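Long-range contact in telomere length regulator taz1 (Schizosaccharomyces pombe, PDB 4ZMI), which binds double-stranded telomeric DNA and regulates telomere length and function in fission yeast, including silencing of telomere-adjacent genes: residues F77-R82 against L171-L176. Sequence-based numbering, arbitrary orientation.
With MG (magnesium ion), chain B.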
loop_
_atom_site.group_PDB
_atom_site.type_symbol
_atom_site.label_atom_id
_atom_site.label_comp_id
_atom_site.label_asym_id
_atom_site.label_seq_id
_atom_site.Cartn_x
_atom_site.Cartn_y
_atom_site.Cartn_z
ATOM N N PHE A 77 -2.999 0.169 -8.515
ATOM C CA PHE A 77 -4.336 -0.040 -7.994
ATOM C C PHE A 77 -5.123 -1.076 -8.744
ATOM O O PHE A 77 -5.649 -0.815 -9.835
ATOM C CB PHE A 77 -5.072 1.284 -7.937
ATOM C CG PHE A 77 -4.512 2.195 -6.911
ATOM C CD1 PHE A 77 -3.451 3.021 -7.214
ATOM C CD2 PHE A 77 -4.992 2.156 -5.604
ATOM C CE1 PHE A 77 -2.910 3.850 -6.254
ATOM C CE2 PHE A 77 -4.472 2.971 -4.629
ATOM C CZ PHE A 77 -3.411 3.826 -4.944
ATOM N N PHE A 78 -5.222 -2.252 -8.132
ATOM C CA PHE A 78 -5.909 -3.365 -8.755
ATOM C C PHE A 78 -7.403 -3.115 -8.875
ATOM O O PHE A 78 -8.038 -3.556 -9.841
ATOM C CB PHE A 78 -5.581 -4.678 -8.047
ATOM C CG PHE A 78 -4.156 -5.118 -8.247
ATOM C CD1 PHE A 78 -3.203 -4.886 -7.279
ATOM C CD2 PHE A 78 -3.766 -5.727 -9.429
ATOM C CE1 PHE A 78 -1.891 -5.265 -7.472
ATOM C CE2 PHE A 78 -2.462 -6.113 -9.624
ATOM C CZ PHE A 78 -1.521 -5.885 -8.648
ATOM N N SER A 79 -7.966 -2.369 -7.936
ATOM C CA SER A 79 -9.367 -2.002 -8.081
ATOM C C SER A 79 -9.567 -1.128 -9.314
ATOM O O SER A 79 -10.567 -1.242 -9.994
ATOM C CB SER A 79 -9.889 -1.272 -6.847
ATOM O OG SER A 79 -9.202 -0.052 -6.632
ATOM N N TYR A 80 -8.612 -0.252 -9.589
ATOM C CA TYR A 80 -8.729 0.655 -10.718
ATOM C C TYR A 80 -8.590 -0.117 -12.036
ATOM O O TYR A 80 -9.420 0.001 -12.920
ATOM C CB TYR A 80 -7.651 1.720 -10.601
ATOM C CG TYR A 80 -7.682 2.802 -11.646
ATOM C CD1 TYR A 80 -8.219 4.043 -11.363
ATOM C CD2 TYR A 80 -7.129 2.597 -12.893
ATOM C CE1 TYR A 80 -8.234 5.047 -12.296
ATOM C CE2 TYR A 80 -7.147 3.601 -13.859
ATOM C CZ TYR A 80 -7.699 4.820 -13.551
ATOM O OH TYR A 80 -7.697 5.817 -14.479
ATOM N N ILE A 81 -7.536 -0.920 -12.133
ATOM C CA ILE A 81 -7.281 -1.772 -13.276
ATOM C C ILE A 81 -8.434 -2.726 -13.567
ATOM O O ILE A 81 -8.758 -2.961 -14.722
ATOM C CB ILE A 81 -6.013 -2.589 -13.058
ATOM C CG1 ILE A 81 -4.802 -1.658 -12.999
ATOM C CG2 ILE A 81 -5.858 -3.614 -14.155
ATOM C CD1 ILE A 81 -3.504 -2.379 -12.763
ATOM N N ARG A 82 -9.067 -3.272 -12.533
ATOM C CA ARG A 82 -10.199 -4.168 -12.766
ATOM C C ARG A 82 -11.423 -3.400 -13.238
ATOM O O ARG A 82 -12.205 -3.894 -14.053
ATOM C CB ARG A 82 -10.550 -4.966 -11.515
ATOM C CG ARG A 82 -11.787 -5.854 -11.684
ATOM C CD ARG A 82 -12.183 -6.546 -10.382
ATOM N NE ARG A 82 -11.023 -6.733 -9.531
ATOM C CZ ARG A 82 -10.778 -6.003 -8.450
ATOM N NH1 ARG A 82 -11.630 -5.056 -8.085
ATOM N NH2 ARG A 82 -9.687 -6.227 -7.739
ATOM N N LEU A 171 -6.162 7.494 -2.683
ATOM C CA LEU A 171 -6.863 6.700 -3.697
ATOM C C LEU A 171 -7.082 7.519 -4.970
ATOM O O LEU A 171 -7.290 8.744 -4.904
ATOM C CB LEU A 171 -8.212 6.196 -3.182
ATOM C CG LEU A 171 -8.171 5.222 -1.998
ATOM C CD1 LEU A 171 -9.567 4.995 -1.532
ATOM C CD2 LEU A 171 -7.563 3.907 -2.429
ATOM N N PRO A 172 -7.044 6.849 -6.140
ATOM C CA PRO A 172 -7.257 7.546 -7.416
ATOM C C PRO A 172 -8.758 7.659 -7.647
ATOM O O PRO A 172 -9.265 7.497 -8.755
ATOM C CB PRO A 172 -6.587 6.618 -8.435
ATOM C CG PRO A 172 -6.793 5.244 -7.837
ATOM C CD PRO A 172 -6.714 5.425 -6.338
ATOM N N TYR A 173 -9.468 7.912 -6.559
ATOM C CA TYR A 173 -10.890 8.164 -6.611
ATOM C C TYR A 173 -11.171 9.484 -5.912
ATOM O O TYR A 173 -10.382 9.938 -5.061
ATOM C CB TYR A 173 -11.640 7.007 -5.966
ATOM C CG TYR A 173 -11.211 5.680 -6.533
ATOM C CD1 TYR A 173 -10.526 4.745 -5.751
ATOM C CD2 TYR A 173 -11.464 5.368 -7.869
ATOM C CE1 TYR A 173 -10.117 3.519 -6.282
ATOM C CE2 TYR A 173 -11.063 4.147 -8.412
ATOM C CZ TYR A 173 -10.386 3.234 -7.626
ATOM O OH TYR A 173 -9.998 2.037 -8.196
ATOM N N THR A 174 -12.296 10.083 -6.288
ATOM C CA THR A 174 -12.614 11.462 -5.975
ATOM C C THR A 174 -13.622 11.629 -4.845
ATOM O O THR A 174 -13.733 12.713 -4.274
ATOM C CB THR A 174 -13.169 12.184 -7.229
ATOM O OG1 THR A 174 -14.313 11.479 -7.721
ATOM C CG2 THR A 174 -12.122 12.207 -8.312
ATOM N N SER A 175 -14.370 10.577 -4.522
ATOM C CA SER A 175 -15.340 10.700 -3.447
ATOM C C SER A 175 -15.626 9.354 -2.812
ATOM O O SER A 175 -15.359 8.311 -3.411
ATOM C CB SER A 175 -16.638 11.277 -3.991
ATOM O OG SER A 175 -17.303 10.265 -4.734
ATOM N N LEU A 176 -16.165 9.373 -1.595
ATOM C CA LEU A 176 -16.558 8.138 -0.924
ATOM C C LEU A 176 -17.636 7.385 -1.710
ATOM O O LEU A 176 -17.638 6.159 -1.753
ATOM C CB LEU A 176 -17.039 8.421 0.501
ATOM C CG LEU A 176 -15.915 8.863 1.429
ATOM C CD1 LEU A 176 -16.402 8.970 2.869
ATOM C CD2 LEU A 176 -14.713 7.911 1.329
HETATM MG MG MG B . -8.222 10.950 -4.502
HETATM O O HOH W 1 -9.485 12.630 -3.315
#
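Leu171 touches Phe77, the N-cap residue of the short helix 78-83, through one methyl: CD2 lies 3.9 Å from CE2 of the Phe77 ring, the two side chains crossing at about a right angle. Its carbonyl O turns elsewhere and binds the magnesium ion at 2.4 Å. Pro172 follows and lies over the Phe77 ring: CD sits above the centre of one face, 3.7 Å from the centroid and only 10° off the ring normal, a CH-pi contact. CG anti to the carbonyl carbon (chi1 -69°) sets the Phe77 ring against Pro172 CD. Cutting Phe77 back to an alanine is likely to leave Pro172 CD without its aromatic face and to open a gap beside Leu171 CD2. The same proline uses CG against CD1 of Tyr80, 4.0 Å away, whose OH is hydrogen-bonded to the backbone N of Trp3. In this all-helical domain of Taz1, assigned by sequence to the TRF family, the loop between helices 163-168 and 176-182 is thereby packed onto the start of a helix distant in sequence. Tyr173 supplies the polar link, its OH donating a 2.7 Å hydrogen bond to Ser79 OG, which lies in the plane of the phenol ring at its edge. Ser79 OG is also hydrogen-bonded to Asp126 of helix 118-130, and that second partner helps fix the buried hydroxyl. CE2 of Tyr173 comes within 4.1 Å of CD1 of Tyr80, the two side chains meeting at a slant. Tyr173 O binds the magnesium ion at 2.5 Å, sharing it with Leu171 O and a water; Leu168 also belongs to this site.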